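Local structure of germination protein (Bacillus megaterium, 6O59) at residues I56-Y59 / L60-L64; L79-I82 / S83-I86; V219-L222 / I223-T227. The protein forms the A subunit of the spore germinant receptor GerK3, here represented by its N-terminal domain, and probably takes part in sensing germinants. One frame throughout, in Å; residues are numbered along the deposited sequence.

Interaction 1 of 3, residues I56-Y59 / L60-L64; sequences IQDY and LLQSL
The carbonyl oxygen of Gln57 accepts the amide of Leu61, N to O 2.7 Å, with the donor nearly along the C=O axis. It belongs to the last turns of helix 54-62, where Leu60 N is bound just as regularly to Ile56 O (2.9 Å, N-H···O 173°). The ladder then changes character. Gln62 N reaches Asp58 O from above the carbonyl plane, and Ser63, with positive phi, closes the helix in a Schellman motif: Leu64 N binds Tyr59 O in the carbonyl plane at 2.8 Å, while Ser63 N bonds weakly to Leu60 O. With CG trans to the backbone N (chi1 166°), the Tyr59 ring stands out from the helix beside Leu60. Leu60 CD2 rests against ring atom CD1 of Tyr59 at 3.7 Å, and Leu64 CB lies 3.9 Å from CD2 of the same ring, its side chain running antiparallel to that of Tyr59. Ile56 CG2 and Leu60 CD1 pack alongside each other. Gln57 OE1 is held by Arg30 NE. The helix lies over strands 27-34 and 40-47 through Phe32 and Ile44, while Tyr59 OH hydrogen-bonds Asp85 of helix 78-86.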
# COMPACT_ATOMS: atom_id res chain seq x y z
N ILE A 56 18.91 3.39 0.18
CA ILE A 56 18.88 1.93 0.40
C ILE A 56 18.69 1.21 -0.95
O ILE A 56 19.47 0.29 -1.26
CB ILE A 56 17.82 1.53 1.47
CG1 ILE A 56 18.27 2.05 2.85
CG2 ILE A 56 17.59 -0.01 1.49
CD1 ILE A 56 17.18 2.23 3.89
N GLN A 57 17.70 1.66 -1.75
CA GLN A 57 17.45 1.13 -3.10
C GLN A 57 18.68 1.31 -3.98
O GLN A 57 19.07 0.37 -4.67
CB GLN A 57 16.24 1.82 -3.74
CG GLN A 57 14.92 1.42 -3.09
CD GLN A 57 13.77 1.82 -3.95
OE1 GLN A 57 13.57 1.28 -5.04
NE2 GLN A 57 13.00 2.78 -3.49
N ASP A 58 19.33 2.48 -3.90
CA ASP A 58 20.56 2.80 -4.63
C ASP A 58 21.64 1.79 -4.31
O ASP A 58 22.24 1.22 -5.22
CB ASP A 58 21.05 4.22 -4.26
CG ASP A 58 20.28 5.37 -4.87
OD1 ASP A 58 19.26 5.12 -5.54
OD2 ASP A 58 20.70 6.54 -4.67
N TYR A 59 21.86 1.54 -3.00
CA TYR A 59 22.87 0.60 -2.52
C TYR A 59 22.60 -0.80 -3.08
O TYR A 59 23.47 -1.38 -3.73
CB TYR A 59 22.91 0.59 -0.97
CG TYR A 59 23.68 -0.59 -0.39
CD1 TYR A 59 23.02 -1.77 -0.03
CD2 TYR A 59 25.06 -0.53 -0.20
CE1 TYR A 59 23.72 -2.87 0.44
CE2 TYR A 59 25.77 -1.61 0.31
CZ TYR A 59 25.10 -2.78 0.63
OH TYR A 59 25.79 -3.86 1.14
N LEU A 60 21.37 -1.31 -2.85
CA LEU A 60 20.94 -2.64 -3.23
C LEU A 60 20.87 -2.85 -4.73
O LEU A 60 21.51 -3.77 -5.23
CB LEU A 60 19.58 -2.94 -2.59
CG LEU A 60 19.59 -3.14 -1.07
CD1 LEU A 60 18.18 -3.23 -0.52
CD2 LEU A 60 20.43 -4.38 -0.66
N LEU A 61 20.11 -2.00 -5.44
CA LEU A 61 19.85 -2.12 -6.87
C LEU A 61 21.02 -1.69 -7.76
O LEU A 61 21.02 -2.02 -8.94
CB LEU A 61 18.57 -1.38 -7.27
CG LEU A 61 17.30 -1.76 -6.49
CD1 LEU A 61 16.14 -0.90 -6.90
CD2 LEU A 61 16.95 -3.21 -6.66
N GLN A 62 22.02 -0.98 -7.22
CA GLN A 62 23.20 -0.63 -8.03
C GLN A 62 24.38 -1.46 -7.57
O GLN A 62 25.45 -1.37 -8.18
CB GLN A 62 23.55 0.87 -7.97
CG GLN A 62 22.52 1.80 -8.59
CD GLN A 62 22.67 3.24 -8.13
OE1 GLN A 62 21.68 3.95 -7.96
NE2 GLN A 62 23.91 3.71 -7.93
N SER A 63 24.19 -2.30 -6.51
CA SER A 63 25.16 -3.18 -5.84
C SER A 63 26.40 -2.35 -5.44
O SER A 63 27.46 -2.45 -6.07
CB SER A 63 25.52 -4.39 -6.70
OG SER A 63 26.14 -5.39 -5.91
N LEU A 64 26.21 -1.47 -4.43
CA LEU A 64 27.22 -0.50 -3.99
C LEU A 64 28.13 -1.01 -2.86
O LEU A 64 28.95 -0.23 -2.33
CB LEU A 64 26.51 0.81 -3.59
CG LEU A 64 26.54 2.01 -4.57
CD1 LEU A 64 26.40 1.60 -6.03
CD2 LEU A 64 25.47 3.03 -4.23

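Interaction 2 of 3, residues L79-I82 / S83-I86; sequences LELI and SEDI
Ile82 and Ser83 carry this contact within helix 78-86, Ile82 through its backbone oxygen and a methyl group, Ser83 through its hydroxyl and its amide. The oxygen of Ile82 takes two amides from the following turn. Ile86 N comes in the carbonyl plane at 3.2 Å from Ile82 O, the regular α-helical bond, whereas Asp85 N stands above that plane, 3.1 Å from the same oxygen and 49° out of it. One acceptor thus serves both an i+4 and an i+3 donor, as happens where the last turn of a helix tightens. On the side-chain level, Ile82 CG2 meets Ile86 CD1 at 3.7 Å, the two branched chains lying alongside each other and pointing the same way.

Ser83 turns its hydroxyl back into the preceding turn. Its OG sits between the backbone N and the carbonyl carbon (chi1 80°), and from there it donates to Glu80 O at 2.7 Å, tilted 24° from the carbonyl plane. This bond supplements a backbone link that is weak here: Glu84 N lies 3.4 Å from Glu80 O. The amide of Ser83 itself binds Leu79 O at 2.9 Å. A buried serine hydroxyl is in this way satisfied by its own helix.

The buried flank of the helix packs on the sheet: Leu79 and Ile82 lie on Leu112 of strand 110-114, Ser83 on Leu121 of strand 120-124 and Phe94 of strand 91-95, and Ile86 on Val92 and Val123.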
# COMPACT_ATOMS: atom_id res chain seq x y z
N LEU A 79 22.44 -11.97 3.99
CA LEU A 79 21.59 -11.01 4.71
C LEU A 79 22.36 -10.28 5.82
O LEU A 79 22.25 -9.05 5.91
CB LEU A 79 20.37 -11.73 5.28
CG LEU A 79 19.17 -10.88 5.68
CD1 LEU A 79 18.49 -10.29 4.46
CD2 LEU A 79 18.18 -11.71 6.47
N GLU A 80 23.14 -11.01 6.63
CA GLU A 80 23.93 -10.46 7.72
C GLU A 80 25.10 -9.60 7.18
O GLU A 80 25.37 -8.53 7.72
CB GLU A 80 24.43 -11.57 8.66
CG GLU A 80 23.58 -11.76 9.92
CD GLU A 80 22.15 -12.27 9.82
OE1 GLU A 80 21.75 -12.77 8.74
OE2 GLU A 80 21.42 -12.19 10.84
N LEU A 81 25.74 -10.04 6.09
CA LEU A 81 26.83 -9.29 5.45
C LEU A 81 26.32 -7.96 4.88
O LEU A 81 27.00 -6.94 5.01
CB LEU A 81 27.47 -10.13 4.33
CG LEU A 81 28.88 -10.69 4.56
CD1 LEU A 81 29.96 -9.62 4.42
CD2 LEU A 81 28.98 -11.48 5.86
N ILE A 82 25.12 -7.98 4.27
CA ILE A 82 24.47 -6.81 3.68
C ILE A 82 24.03 -5.87 4.79
O ILE A 82 24.20 -4.65 4.65
CB ILE A 82 23.30 -7.22 2.74
CG1 ILE A 82 23.85 -7.71 1.36
CG2 ILE A 82 22.28 -6.08 2.56
CD1 ILE A 82 22.83 -8.42 0.39
N SER A 83 23.50 -6.43 5.90
CA SER A 83 23.01 -5.66 7.05
C SER A 83 24.09 -4.75 7.64
O SER A 83 23.76 -3.64 8.04
CB SER A 83 22.41 -6.56 8.13
OG SER A 83 23.37 -7.18 8.98
N GLU A 84 25.37 -5.17 7.61
CA GLU A 84 26.52 -4.41 8.12
C GLU A 84 26.67 -3.04 7.45
O GLU A 84 27.22 -2.13 8.08
CB GLU A 84 27.82 -5.20 7.95
CG GLU A 84 28.01 -6.30 8.97
CD GLU A 84 29.27 -7.12 8.82
OE1 GLU A 84 30.07 -6.84 7.90
OE2 GLU A 84 29.46 -8.05 9.64
N ASP A 85 26.19 -2.91 6.20
CA ASP A 85 26.19 -1.66 5.43
C ASP A 85 24.90 -0.90 5.63
O ASP A 85 24.93 0.32 5.75
CB ASP A 85 26.41 -1.91 3.93
CG ASP A 85 27.84 -2.24 3.56
OD1 ASP A 85 28.75 -1.97 4.38
OD2 ASP A 85 28.06 -2.77 2.45
N ILE A 86 23.76 -1.62 5.66
CA ILE A 86 22.43 -1.03 5.81
C ILE A 86 22.24 -0.34 7.20
O ILE A 86 21.52 0.67 7.27
CB ILE A 86 21.31 -2.08 5.48
CG1 ILE A 86 21.39 -2.46 3.96
CG2 ILE A 86 19.91 -1.56 5.85
CD1 ILE A 86 20.15 -3.09 3.29

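Interaction 3 of 3, residues V219-L222 / I223-T227; sequences VEQL and IEDQT
Val219 and Ile223, one turn apart on the short helix 219-224, meet at an angle rather than in parallel, with Val219 CG1 3.8 Å from Ile223 CD1. The motif is a short surface helix that ends in a turn with a positive-phi residue, Gln226. Val219 places CG1 trans to its backbone N (chi1 176°), which holds that methyl out to the side of the helix, where the chain of Ile223 reaches back to meet it with CD1. Beneath the two side chains the backbone is regular: Ile223 N donates to Val219 O at 2.9 Å, and Glu224 N to Glu220 O at 3.3 Å, both donors tilted somewhat from their carbonyl planes.

A second pair, Gln221 and Asp225, is arranged differently. These chains run side by side in the same direction, the amide and carboxylate planes turned 59° apart, and their meeting is loose: Gln221 CG approaches Asp225 OD2 at 4.0 Å, so the aliphatic part of the glutamine, not its amide, is what faces the carboxylate.

Gln226 is the first residue to leave helical backbone angles; its N makes a weak i+5 bond of 3.4 Å to Gln221 O, back into the last turn. This short helix and its closing turn lie on the surface, far from the centre of the chain; in sequence they follow helix 210-215 and precede strand 235-237. Val219, Leu222, Ile223 and Gln226 also touch a crystal neighbour. The side chain of Gln226, bent at chi2, lies across the helix end, its CG against the carbonyl oxygen of Leu222.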
# COMPACT_ATOMS: atom_id res chain seq x y z
N VAL A 219 -21.91 23.54 -5.45
CA VAL A 219 -22.87 24.38 -4.70
C VAL A 219 -23.95 24.99 -5.62
O VAL A 219 -25.12 24.98 -5.25
CB VAL A 219 -22.16 25.46 -3.84
CG1 VAL A 219 -23.18 26.38 -3.14
CG2 VAL A 219 -21.26 24.79 -2.80
N GLU A 220 -23.55 25.46 -6.82
CA GLU A 220 -24.43 26.04 -7.84
C GLU A 220 -25.53 25.05 -8.29
O GLU A 220 -26.70 25.43 -8.36
CB GLU A 220 -23.62 26.52 -9.06
CG GLU A 220 -22.50 25.60 -9.54
CD GLU A 220 -21.14 25.89 -8.94
OE1 GLU A 220 -20.29 26.48 -9.65
OE2 GLU A 220 -20.91 25.52 -7.76
N GLN A 221 -25.14 23.79 -8.56
CA GLN A 221 -26.04 22.71 -8.97
C GLN A 221 -26.93 22.25 -7.82
O GLN A 221 -28.08 21.89 -8.08
CB GLN A 221 -25.25 21.51 -9.50
CG GLN A 221 -25.35 21.36 -11.01
CD GLN A 221 -24.07 21.72 -11.71
OE1 GLN A 221 -23.53 20.92 -12.46
NE2 GLN A 221 -23.57 22.93 -11.48
N LEU A 222 -26.42 22.26 -6.57
CA LEU A 222 -27.23 21.87 -5.41
C LEU A 222 -28.29 22.92 -5.11
O LEU A 222 -29.39 22.57 -4.69
CB LEU A 222 -26.36 21.65 -4.16
CG LEU A 222 -25.44 20.46 -4.16
CD1 LEU A 222 -24.51 20.52 -2.99
CD2 LEU A 222 -26.21 19.17 -4.17
N ILE A 223 -27.96 24.20 -5.32
CA ILE A 223 -28.84 25.35 -5.11
C ILE A 223 -30.03 25.29 -6.08
O ILE A 223 -31.16 25.51 -5.64
CB ILE A 223 -28.01 26.69 -5.24
CG1 ILE A 223 -27.50 27.15 -3.85
CG2 ILE A 223 -28.75 27.83 -5.99
CD1 ILE A 223 -26.43 28.31 -3.84
N GLU A 224 -29.79 24.97 -7.39
CA GLU A 224 -30.82 24.97 -8.43
C GLU A 224 -31.35 23.59 -8.85
O GLU A 224 -32.54 23.33 -8.66
CB GLU A 224 -30.31 25.72 -9.68
CG GLU A 224 -30.67 27.20 -9.73
CD GLU A 224 -32.13 27.53 -9.50
OE1 GLU A 224 -32.97 27.19 -10.36
OE2 GLU A 224 -32.44 28.12 -8.44
N ASP A 225 -30.50 22.75 -9.49
CA ASP A 225 -30.81 21.43 -10.07
C ASP A 225 -31.58 20.51 -9.11
O ASP A 225 -32.75 20.21 -9.37
CB ASP A 225 -29.51 20.74 -10.55
CG ASP A 225 -29.60 19.96 -11.85
OD1 ASP A 225 -30.69 19.98 -12.49
OD2 ASP A 225 -28.59 19.32 -12.24
N GLN A 226 -30.91 20.07 -8.00
CA GLN A 226 -31.42 19.18 -6.95
C GLN A 226 -31.85 17.81 -7.51
O GLN A 226 -33.00 17.38 -7.33
CB GLN A 226 -32.54 19.84 -6.15
CG GLN A 226 -32.00 20.85 -5.17
CD GLN A 226 -32.93 22.01 -5.02
OE1 GLN A 226 -33.97 21.92 -4.36
NE2 GLN A 226 -32.57 23.12 -5.62
N THR A 227 -30.90 17.13 -8.16
CA THR A 227 -31.07 15.81 -8.78
C THR A 227 -31.05 14.69 -7.75
O THR A 227 -30.48 14.84 -6.67
CB THR A 227 -29.95 15.56 -9.81
OG1 THR A 227 -28.66 15.75 -9.20
CG2 THR A 227 -30.07 16.45 -11.04

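Overall arrangement
From the N terminus, the three contacts follow one another in series; each is local to a single helix or its end, so none closes a long loop and none nests in or crosses another. Interactions 1 and 2 occupy consecutive helices of the first half, 54-62 and 78-86, with centres 12 Å apart. The helices meet where Leu60 CD2 packs near Ile82 CG2, and both lie against the five-stranded antiparallel sheet bounded by strands 27-34 and 91-95. Interaction 3 belongs to the second half, which has its own sheet of the same strand order, and sits across the chain's centre, about 41 Å from interaction 1 at the nearest atoms and about 50 Å from interaction 2.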